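Local coordinates for protein acetylene hydratase (Pelobacter acetylenicus, PDB 2E7Z) that catalyses the hydration of acetylene to acetaldehyde, using a tungsten-bis(molybdopterin guanine dinucleotide) cofactor and a [4Fe-4S] cluster, at residues A421-A426 against D696-S701; V647-G652 against I720-Y725. All blocks are in the same frame, centred on the assembly; numbering follows the deposited sequence.

Interaction 1: residues A421-A426 against D696-S701; sequences ANQQNA and DAMVLS. With MGD (2-amino-5,6-dimercapto-7-methyl-3,7,8a,9-tetrahydro-8-oxa-1,3,9,10-tetraaza-anthracen-4-one guanosine dinucleotide), chain E.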
ATOM      1  N   ALA A 421       9.318  -0.115   8.481  1.00  8.11           N
ATOM      2  CA  ALA A 421      10.426  -0.960   8.894  1.00  7.60           C
ATOM      3  C   ALA A 421      10.927  -0.471  10.261  1.00  8.28           C
ATOM      4  O   ALA A 421      10.282   0.365  10.908  1.00  8.78           O
ATOM      5  CB  ALA A 421      11.527  -0.926   7.848  1.00  8.34           C
ATOM      6  N   ASN A 422      12.058  -1.014  10.722  1.00  7.57           N
ATOM      7  CA  ASN A 422      12.783  -0.484  11.881  1.00  7.58           C
ATOM      8  C   ASN A 422      11.815  -0.019  12.991  1.00  7.55           C
ATOM      9  O   ASN A 422      11.786   1.166  13.360  1.00  7.76           O
ATOM     10  CB  ASN A 422      13.755   0.617  11.434  1.00  7.79           C
ATOM     11  CG  ASN A 422      14.767   0.965  12.529  1.00  8.75           C
ATOM     12  OD1 ASN A 422      14.757   0.378  13.628  1.00  9.21           O
ATOM     13  ND2 ASN A 422      15.630   1.924  12.238  1.00  9.36           N
ATOM     14  N   GLN A 423      11.045  -0.969  13.510  1.00  7.36           N
ATOM     15  CA  GLN A 423      10.035  -0.680  14.495  1.00  7.17           C
ATOM     16  C   GLN A 423      10.628  -0.061  15.750  1.00  7.30           C
ATOM     17  O   GLN A 423       9.986   0.755  16.391  1.00  6.86           O
ATOM     18  CB  GLN A 423       9.272  -1.953  14.821  1.00  7.52           C
ATOM     19  CG  GLN A 423       8.122  -1.768  15.810  1.00  8.23           C
ATOM     20  CD  GLN A 423       7.241  -2.991  15.808  1.00  8.41           C
ATOM     21  OE1 GLN A 423       6.922  -3.509  14.745  1.00  9.79           O
ATOM     22  NE2 GLN A 423       6.826  -3.442  16.988  1.00  8.81           N
ATOM     23  N   GLN A 424      11.851  -0.447  16.105  1.00  7.30           N
ATOM     24  CA  GLN A 424      12.482   0.140  17.290  1.00  8.44           C
ATOM     25  C   GLN A 424      12.630   1.669  17.111  1.00  7.24           C
ATOM     26  O   GLN A 424      12.492   2.436  18.072  1.00  7.33           O
ATOM     27  CB  GLN A 424      13.832  -0.537  17.526  1.00  9.41           C
ATOM     28  CG  GLN A 424      13.770  -2.035  17.603  1.00 13.28           C
ATOM     29  CD  GLN A 424      13.945  -2.829  16.261  1.00 14.64           C
ATOM     30  OE1 GLN A 424      13.614  -2.389  15.127  1.00 11.53           O
ATOM     31  NE2 GLN A 424      14.453  -4.035  16.418  1.00 16.72           N
ATOM     32  N   ASN A 425      12.962   2.115  15.902  1.00  7.62           N
ATOM     33  CA  ASN A 425      13.165   3.527  15.664  1.00  7.96           C
ATOM     34  C   ASN A 425      11.811   4.240  15.618  1.00  7.24           C
ATOM     35  O   ASN A 425      11.696   5.379  16.040  1.00  7.77           O
ATOM     36  CB  ASN A 425      13.962   3.760  14.376  1.00  7.64           C
ATOM     37  CG  ASN A 425      14.507   5.125  14.305  1.00  8.49           C
ATOM     38  OD1 ASN A 425      15.083   5.626  15.287  1.00  9.77           O
ATOM     39  ND2 ASN A 425      14.350   5.756  13.141  1.00 10.21           N
ATOM     40  N   ALA A 426      10.782   3.567  15.110  1.00  6.88           N
ATOM     41  CA  ALA A 426       9.466   4.175  15.120  1.00  7.77           C
ATOM     42  C   ALA A 426       9.026   4.389  16.572  1.00  7.07           C
ATOM     43  O   ALA A 426       8.473   5.434  16.890  1.00  6.94           O
ATOM     44  CB  ALA A 426       8.462   3.352  14.341  1.00  7.98           C
ATOM     45  N   ASP A 696       6.788  -8.124  12.120  1.00  9.94           N
ATOM     46  CA  ASP A 696       7.928  -8.206  11.203  1.00  9.55           C
ATOM     47  C   ASP A 696       8.840  -6.972  11.230  1.00  9.89           C
ATOM     48  O   ASP A 696      10.043  -7.086  11.023  1.00  9.94           O
ATOM     49  CB  ASP A 696       7.498  -8.526   9.760  1.00  9.64           C
ATOM     50  CG  ASP A 696       6.594  -7.470   9.143  1.00  9.37           C
ATOM     51  OD1 ASP A 696       5.774  -6.874   9.879  1.00 10.12           O
ATOM     52  OD2 ASP A 696       6.693  -7.246   7.919  1.00 11.53           O
ATOM     53  N   ALA A 697       8.275  -5.795  11.490  1.00  9.46           N
ATOM     54  CA  ALA A 697       9.100  -4.577  11.432  1.00  9.17           C
ATOM     55  C   ALA A 697      10.198  -4.567  12.488  1.00  8.09           C
ATOM     56  O   ALA A 697      11.149  -3.781  12.392  1.00  8.73           O
ATOM     57  CB  ALA A 697       8.230  -3.340  11.508  1.00  9.90           C
ATOM     58  N   MET A 698      10.082  -5.450  13.497  1.00  8.48           N
ATOM     59  CA  MET A 698      11.165  -5.611  14.465  1.00  8.19           C
ATOM     60  C   MET A 698      12.490  -6.069  13.836  1.00  8.58           C
ATOM     61  O   MET A 698      13.547  -5.891  14.425  1.00  9.16           O
ATOM     62  CB  MET A 698      10.772  -6.594  15.582  1.00  8.84           C
ATOM     63  CG  MET A 698       9.707  -6.078  16.575  1.00 10.13           C
ATOM     64  SD  MET A 698      10.239  -4.565  17.411  1.00 10.96           S
ATOM     65  CE  MET A 698      11.667  -5.184  18.312  1.00 10.82           C
ATOM     66  N   VAL A 699      12.424  -6.711  12.673  1.00  9.21           N
ATOM     67  CA  VAL A 699      13.614  -7.340  12.099  1.00  9.54           C
ATOM     68  C   VAL A 699      14.030  -6.743  10.792  1.00  9.55           C
ATOM     69  O   VAL A 699      14.961  -7.248  10.164  1.00 10.46           O
ATOM     70  CB  VAL A 699      13.416  -8.891  11.942  1.00 10.64           C
ATOM     71  CG1 VAL A 699      12.769  -9.453  13.179  1.00 10.97           C
ATOM     72  CG2 VAL A 699      12.601  -9.256  10.691  1.00 10.48           C
ATOM     73  N   LEU A 700      13.375  -5.640  10.413  1.00  8.95           N
ATOM     74  CA  LEU A 700      13.619  -5.021   9.116  1.00  8.92           C
ATOM     75  C   LEU A 700      14.443  -3.766   9.230  1.00  8.83           C
ATOM     76  O   LEU A 700      13.971  -2.754   9.746  1.00  9.18           O
ATOM     77  CB  LEU A 700      12.296  -4.723   8.393  1.00  8.85           C
ATOM     78  CG  LEU A 700      11.424  -5.952   8.119  1.00  9.73           C
ATOM     79  CD1 LEU A 700      10.023  -5.506   7.676  1.00 11.27           C
ATOM     80  CD2 LEU A 700      12.054  -6.912   7.113  1.00 10.77           C
ATOM     81  N   SER A 701      15.664  -3.825   8.722  1.00  8.37           N
ATOM     82  CA  SER A 701      16.520  -2.661   8.721  1.00  8.60           C
ATOM     83  C   SER A 701      16.007  -1.579   7.776  1.00  8.78           C
ATOM     84  O   SER A 701      15.440  -1.888   6.734  1.00  9.45           O
ATOM     85  CB  SER A 701      17.929  -3.082   8.276  1.00  9.08           C
ATOM     86  OG  SER A 701      18.771  -1.954   8.264  1.00  9.29           O
TER
HETATM   87  PB  MGD E 801      -2.281  -1.269   9.642  1.00  8.87           P
HETATM   88  O1B MGD E 801      -0.835  -0.894   9.851  1.00  9.55           O
HETATM   89  O2B MGD E 801      -2.791  -2.569  10.145  1.00  9.31           O
HETATM   90  O3B MGD E 801      -2.673  -1.232   8.087  1.00  8.26           O
HETATM   91  O3A MGD E 801      -1.231  -0.359   6.224  1.00  9.36           O
HETATM   92  PA  MGD E 801      -2.616  -0.055   6.994  1.00  8.69           P
HETATM   93  O1A MGD E 801      -3.808  -0.290   6.116  1.00  8.74           O
HETATM   94  O2A MGD E 801      -2.420   1.278   7.652  1.00  7.94           O
HETATM   95  O5' MGD E 801      -3.141  -0.072  10.295  1.00  8.04           O
HETATM   96  C5' MGD E 801      -4.496   0.091   9.915  1.00  8.87           C
HETATM   97  C4' MGD E 801      -5.210   0.659  11.125  1.00  6.98           C
HETATM   98  O4' MGD E 801      -6.496   1.119  10.681  1.00  7.65           O
HETATM   99  C3' MGD E 801      -5.540  -0.383  12.189  1.00  7.56           C
HETATM  100  O3' MGD E 801      -4.987   0.043  13.445  1.00  8.76           O
HETATM  101  C2' MGD E 801      -7.080  -0.482  12.242  1.00  7.85           C
HETATM  102  O2' MGD E 801      -7.661  -0.720  13.540  1.00  9.39           O
HETATM  103  C1' MGD E 801      -7.469   0.876  11.724  1.00  7.69           C
HETATM  104  N9  MGD E 801      -8.767   0.969  11.038  1.00  7.75           N
HETATM  105  C8  MGD E 801      -9.325   0.065  10.196  1.00  8.18           C
HETATM  106  N7  MGD E 801     -10.471   0.538   9.679  1.00  8.46           N
HETATM  107  C5  MGD E 801     -10.613   1.799  10.143  1.00  7.74           C
HETATM  108  C6  MGD E 801     -11.580   2.875  10.000  1.00  7.81           C
HETATM  109  O6  MGD E 801     -12.586   2.750   9.271  1.00  7.80           O
HETATM  110  N1  MGD E 801     -11.304   4.012  10.659  1.00  7.29           N
HETATM  111  C2  MGD E 801     -10.285   4.190  11.494  1.00  7.44           C
HETATM  112  N2  MGD E 801     -10.129   5.402  12.101  1.00  7.98           N
HETATM  113  N3  MGD E 801      -9.367   3.246  11.679  1.00  7.44           N
HETATM  114  C4  MGD E 801      -9.497   2.072  11.028  1.00  7.54           C
HETATM  115  C10 MGD E 801      -1.261  -1.298   5.148  1.00 10.88           C
HETATM  116  C11 MGD E 801       0.034  -1.124   4.384  1.00 10.61           C
HETATM  117  O11 MGD E 801       1.064  -1.565   5.267  1.00  8.62           O
HETATM  118  C12 MGD E 801       0.009  -1.953   3.123  1.00 11.01           C
HETATM  119  S12 MGD E 801      -1.310  -1.757   2.052  1.00 13.53           S
HETATM  120  C13 MGD E 801       1.024  -2.778   2.819  1.00 11.18           C
HETATM  121  S13 MGD E 801       0.974  -3.820   1.473  1.00 14.62           S
HETATM  122  C14 MGD E 801       2.272  -2.870   3.642  1.00 10.51           C
HETATM  123  N15 MGD E 801       2.367  -4.133   4.358  1.00 10.42           N
HETATM  124  C16 MGD E 801       3.432  -4.208   5.208  1.00 10.39           C
HETATM  125  C17 MGD E 801       4.155  -5.448   5.521  1.00 10.57           C
HETATM  126  O17 MGD E 801       3.819  -6.530   4.989  1.00 11.93           O
HETATM  127  N18 MGD E 801       5.188  -5.370   6.383  1.00 10.82           N
HETATM  128  C19 MGD E 801       5.586  -4.212   6.967  1.00  9.48           C
HETATM  129  N19 MGD E 801       6.625  -4.201   7.829  1.00 10.76           N
HETATM  130  N20 MGD E 801       4.952  -3.054   6.743  1.00  9.83           N
HETATM  131  C21 MGD E 801       3.919  -2.997   5.893  1.00 10.49           C
HETATM  132  N22 MGD E 801       3.322  -1.826   5.658  1.00  9.47           N
HETATM  133  C23 MGD E 801       2.326  -1.682   4.617  1.00 10.39           C
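Asn422, Gln423 and Gln424, at the N-terminal start of helix 423-431, meet the 3-10 turn 696-698 and the loop behind it, so that a helix N-terminus, with Asn422 as N-cap, is docked on the carbonyl oxygens of a pterin-binding turn. Hydrogen bonds do most of the joining. Asn422 N donates to Leu700 O at 2.8 Å, lying in the carbonyl plane. Gln423 N reaches Ala697 O at 3.0 Å and points almost straight at it (N-H...O 170°), yet it comes from above the carbonyl plane, 58° out of it. The third bond is made by a side chain: Gln424 turns back at chi2 (90°), and its NE2 donates to Met698 O. The NH groups of the N-cap residue and of the first helical residue, which find no acceptor within the helix, are thus met by the turn and the loop after it. The N-cap itself is modest, since Asn422 OD1 receives Asn425 N in a weak bond, while its ND2 goes to Asp702.

Van der Waals packing fills in around these bonds. Ala421 CB makes an apolar contact with Leu700 CB at 3.9 Å. Met698, bent at chi2 and chi3, lays SD beside the Gln423 amide, 3.6 Å from NE2, and brings CE against the Gln424 amide; Gln423 OE1 comes close to Ala697 CB.

Ligand binding occupies the other side of the turn. Asp696 faces the pterin end of one MGD, and its OD1 is hydrogen-bonded to His673 ND1, which would fix the rotation of the carboxylate. The other oxygen accepts two N-H bonds from the cofactor, MGD N18 to Asp696 OD2 at 2.9 Å and MGD N19 to the same OD2 at 3.0 Å, with Leu700 CD1 packed 3.6 Å from N19.

Interaction 2: residues V647-G652 against I720-Y725; sequences VETTHG and ILAKAY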
ATOM      1  N   VAL A 647      12.965 -15.818  15.155  1.00 14.06           N
ATOM      2  CA  VAL A 647      13.528 -15.614  13.833  1.00 14.29           C
ATOM      3  C   VAL A 647      14.274 -14.294  13.926  1.00 13.85           C
ATOM      4  O   VAL A 647      13.702 -13.279  14.326  1.00 13.31           O
ATOM      5  CB  VAL A 647      12.447 -15.584  12.735  1.00 14.61           C
ATOM      6  CG1 VAL A 647      13.074 -15.321  11.380  1.00 16.18           C
ATOM      7  CG2 VAL A 647      11.671 -16.916  12.742  1.00 15.82           C
ATOM      8  N   GLU A 648      15.552 -14.316  13.576  1.00 12.95           N
ATOM      9  CA  GLU A 648      16.429 -13.188  13.846  1.00 12.52           C
ATOM     10  C   GLU A 648      17.219 -12.817  12.596  1.00 11.83           C
ATOM     11  O   GLU A 648      17.803 -13.681  11.920  1.00 12.41           O
ATOM     12  CB  GLU A 648      17.386 -13.542  14.999  1.00 12.79           C
ATOM     13  CG  GLU A 648      18.387 -12.427  15.336  1.00 12.67           C
ATOM     14  CD  GLU A 648      19.203 -12.672  16.597  1.00 16.08           C
ATOM     15  OE1 GLU A 648      19.018 -13.699  17.282  1.00 16.87           O
ATOM     16  OE2 GLU A 648      20.041 -11.799  16.928  1.00 19.41           O
ATOM     17  N   THR A 649      17.242 -11.527  12.285  1.00 10.79           N
ATOM     18  CA  THR A 649      18.115 -10.973  11.255  1.00 10.87           C
ATOM     19  C   THR A 649      19.214 -10.193  11.972  1.00 10.24           C
ATOM     20  O   THR A 649      19.209 -10.073  13.209  1.00 10.87           O
ATOM     21  CB  THR A 649      17.332  -9.998  10.376  1.00 10.91           C
ATOM     22  OG1 THR A 649      16.936  -8.873  11.183  1.00 11.38           O
ATOM     23  CG2 THR A 649      16.110 -10.650   9.748  1.00 12.43           C
ATOM     24  N   THR A 650      20.100  -9.571  11.200  1.00 10.91           N
ATOM     25  CA  THR A 650      21.100  -8.701  11.800  1.00 11.18           C
ATOM     26  C   THR A 650      20.466  -7.488  12.504  1.00 10.96           C
ATOM     27  O   THR A 650      21.098  -6.882  13.374  1.00 12.53           O
ATOM     28  CB  THR A 650      22.119  -8.215  10.772  1.00 12.02           C
ATOM     29  OG1 THR A 650      21.462  -7.537   9.687  1.00 10.88           O
ATOM     30  CG2 THR A 650      22.981  -9.369  10.250  1.00 13.15           C
ATOM     31  N   HIS A 651      19.218  -7.152  12.158  1.00 10.56           N
ATOM     32  CA  HIS A 651      18.553  -5.982  12.736  1.00  9.92           C
ATOM     33  C   HIS A 651      17.821  -6.275  14.044  1.00  9.55           C
ATOM     34  O   HIS A 651      17.789  -5.436  14.922  1.00 11.03           O
ATOM     35  CB  HIS A 651      17.555  -5.400  11.748  1.00  9.91           C
ATOM     36  CG  HIS A 651      17.089  -4.046  12.150  1.00  9.53           C
ATOM     37  ND1 HIS A 651      15.891  -3.824  12.802  1.00 11.68           N
ATOM     38  CD2 HIS A 651      17.716  -2.849  12.070  1.00  8.20           C
ATOM     39  CE1 HIS A 651      15.785  -2.530  13.071  1.00  7.44           C
ATOM     40  NE2 HIS A 651      16.884  -1.925  12.654  1.00 12.76           N
ATOM     41  N   GLY A 652      17.182  -7.434  14.162  1.00  9.33           N
ATOM     42  CA  GLY A 652      16.405  -7.722  15.352  1.00  9.13           C
ATOM     43  C   GLY A 652      15.750  -9.075  15.220  1.00  9.81           C
ATOM     44  O   GLY A 652      16.056  -9.815  14.293  1.00 10.49           O
ATOM     45  N   ILE A 720      17.561 -10.450   2.464  1.00 13.99           N
ATOM     46  CA  ILE A 720      17.882 -10.385   3.895  1.00 15.09           C
ATOM     47  C   ILE A 720      18.115 -11.813   4.361  1.00 15.03           C
ATOM     48  O   ILE A 720      17.369 -12.713   3.985  1.00 15.00           O
ATOM     49  CB  ILE A 720      16.713  -9.783   4.727  1.00 14.64           C
ATOM     50  CG1 ILE A 720      16.492  -8.298   4.421  1.00 16.32           C
ATOM     51  CG2 ILE A 720      16.941  -9.952   6.221  1.00 16.94           C
ATOM     52  CD1 ILE A 720      15.162  -7.819   5.059  1.00 18.51           C
ATOM     53  N   LEU A 721      19.136 -12.015   5.187  1.00 14.83           N
ATOM     54  CA  LEU A 721      19.406 -13.310   5.778  1.00 15.31           C
ATOM     55  C   LEU A 721      18.870 -13.368   7.203  1.00 14.70           C
ATOM     56  O   LEU A 721      18.806 -12.344   7.929  1.00 14.57           O
ATOM     57  CB  LEU A 721      20.911 -13.608   5.732  1.00 15.57           C
ATOM     58  CG  LEU A 721      21.508 -13.779   4.325  1.00 16.62           C
ATOM     59  CD1 LEU A 721      23.021 -13.552   4.344  1.00 16.50           C
ATOM     60  CD2 LEU A 721      21.144 -15.146   3.722  1.00 17.14           C
ATOM     61  N   ALA A 722      18.477 -14.572   7.600  1.00 14.43           N
ATOM     62  CA  ALA A 722      17.906 -14.829   8.916  1.00 14.22           C
ATOM     63  C   ALA A 722      18.363 -16.169   9.496  1.00 15.03           C
ATOM     64  O   ALA A 722      18.749 -17.093   8.759  1.00 15.24           O
ATOM     65  CB  ALA A 722      16.389 -14.778   8.856  1.00 15.00           C
ATOM     66  N   LYS A 723      18.290 -16.260  10.820  1.00 14.28           N
ATOM     67  CA  LYS A 723      18.448 -17.534  11.515  1.00 15.71           C
ATOM     68  C   LYS A 723      17.190 -17.823  12.320  1.00 16.17           C
ATOM     69  O   LYS A 723      16.444 -16.897  12.685  1.00 16.50           O
ATOM     70  CB  LYS A 723      19.662 -17.517  12.447  1.00 16.70           C
ATOM     71  CG  LYS A 723      19.572 -16.480  13.569  1.00 17.19           C
ATOM     72  CD  LYS A 723      20.685 -16.636  14.597  1.00 21.45           C
ATOM     73  CE  LYS A 723      21.933 -15.943  14.155  1.00 23.68           C
ATOM     74  NZ  LYS A 723      22.867 -15.651  15.299  1.00 23.45           N
ATOM     75  N   ALA A 724      16.952 -19.104  12.585  1.00 16.63           N
ATOM     76  CA  ALA A 724      15.805 -19.512  13.374  1.00 16.94           C
ATOM     77  C   ALA A 724      16.294 -20.448  14.467  1.00 17.38           C
ATOM     78  O   ALA A 724      17.110 -21.345  14.206  1.00 18.52           O
ATOM     79  CB  ALA A 724      14.783 -20.200  12.502  1.00 17.48           C
ATOM     80  N   TYR A 725      15.809 -20.241  15.684  1.00 17.41           N
ATOM     81  CA  TYR A 725      16.236 -21.057  16.829  1.00 18.18           C
ATOM     82  C   TYR A 725      15.145 -21.182  17.891  1.00 19.15           C
ATOM     83  O   TYR A 725      14.260 -20.334  17.974  1.00 18.44           O
ATOM     84  CB  TYR A 725      17.573 -20.535  17.412  1.00 17.48           C
ATOM     85  CG  TYR A 725      17.566 -19.069  17.808  1.00 17.01           C
ATOM     86  CD1 TYR A 725      17.881 -18.079  16.890  1.00 17.20           C
ATOM     87  CD2 TYR A 725      17.241 -18.684  19.103  1.00 15.52           C
ATOM     88  CE1 TYR A 725      17.874 -16.712  17.259  1.00 15.32           C
ATOM     89  CE2 TYR A 725      17.229 -17.342  19.481  1.00 14.72           C
ATOM     90  CZ  TYR A 725      17.544 -16.363  18.555  1.00 14.90           C
ATOM     91  OH  TYR A 725      17.531 -15.044  18.946  1.00 14.93           O
TER
HETATM   92  O   HOH W   1      22.591 -12.734  16.005  1.00 28.83           O
HETATM   93  O   HOH W   2      20.493 -10.554   8.616  1.00 21.48           O
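Val647 and Glu648 pair with Ala724 and Lys723 as neighbouring antiparallel strands. Val647 with Ala724 is a non-hydrogen-bonded pair; Glu648 with Lys723 is hydrogen-bonded, Glu648 N to Lys723 O at 2.9 Å and Lys723 N to Glu648 O at 2.8 Å, both nearly straight. Beyond Glu648 the direct pairing gives way to water: one molecule accepts from Thr650 N and donates to Leu721 O. There the chain turns, as Thr649 OG1, hydrogen-bonded to Val699 O, also accepts His651 N in an ST turn and Thr649 N binds Gly652 O.

On the Glu648 face, the glutamate stretches out with CG trans to its N (chi1 178°), and its OE1 accepts a hydrogen bond from Tyr725 OH at 2.6 Å. The hydroxyl arrives on the anti side of the carboxylate, 29° out of its plane, and the oxygen sits at the ring edge. The other oxygen, OE2, is bridged by a water to Lys723 NZ, whose salt bridge is with Glu593. Replacing Tyr725 by a phenylalanine would probably leave Glu648 OE1 without this short bond and Arg653, which also bonds the hydroxyl, without a partner there. The other face is apolar: Val647 CG1 lies 4.2 Å from Ala722 CB, and further along Thr649 CG2 meets Ile720 CG2 at 3.7 Å.

These strands belong to the C-terminal domain, which is related to the double-psi beta barrels. Strand 644-648 lies between 720-726 and 653-660, while 596-600 flanks 720-726 on its far edge; Val647 and Ala724 pack on Ile669 of strand 668-671.

Overall arrangement
The centres of interactions 1 and 2 are 12 Å apart, on the same side of the chain's centre, and their segments alternate along the sequence: 421-426, 647-652, 696-701, 720-725. Interaction 1 joins the molybdopterin oxidoreductase family region to the C-terminal dinucleotide-binding region, whereas interaction 2 lies in the six-stranded sheet of the latter. The two touch directly: Thr649 OG1 is probably hydrogen-bonded to Val699 O at 2.8 Å, and His651 packs on the Asn422 and Gln424 side chains. The turn at 649-652 therefore links the sheet to the loop carrying Asp696, consistent with a continuous framework from the strands to one MGD.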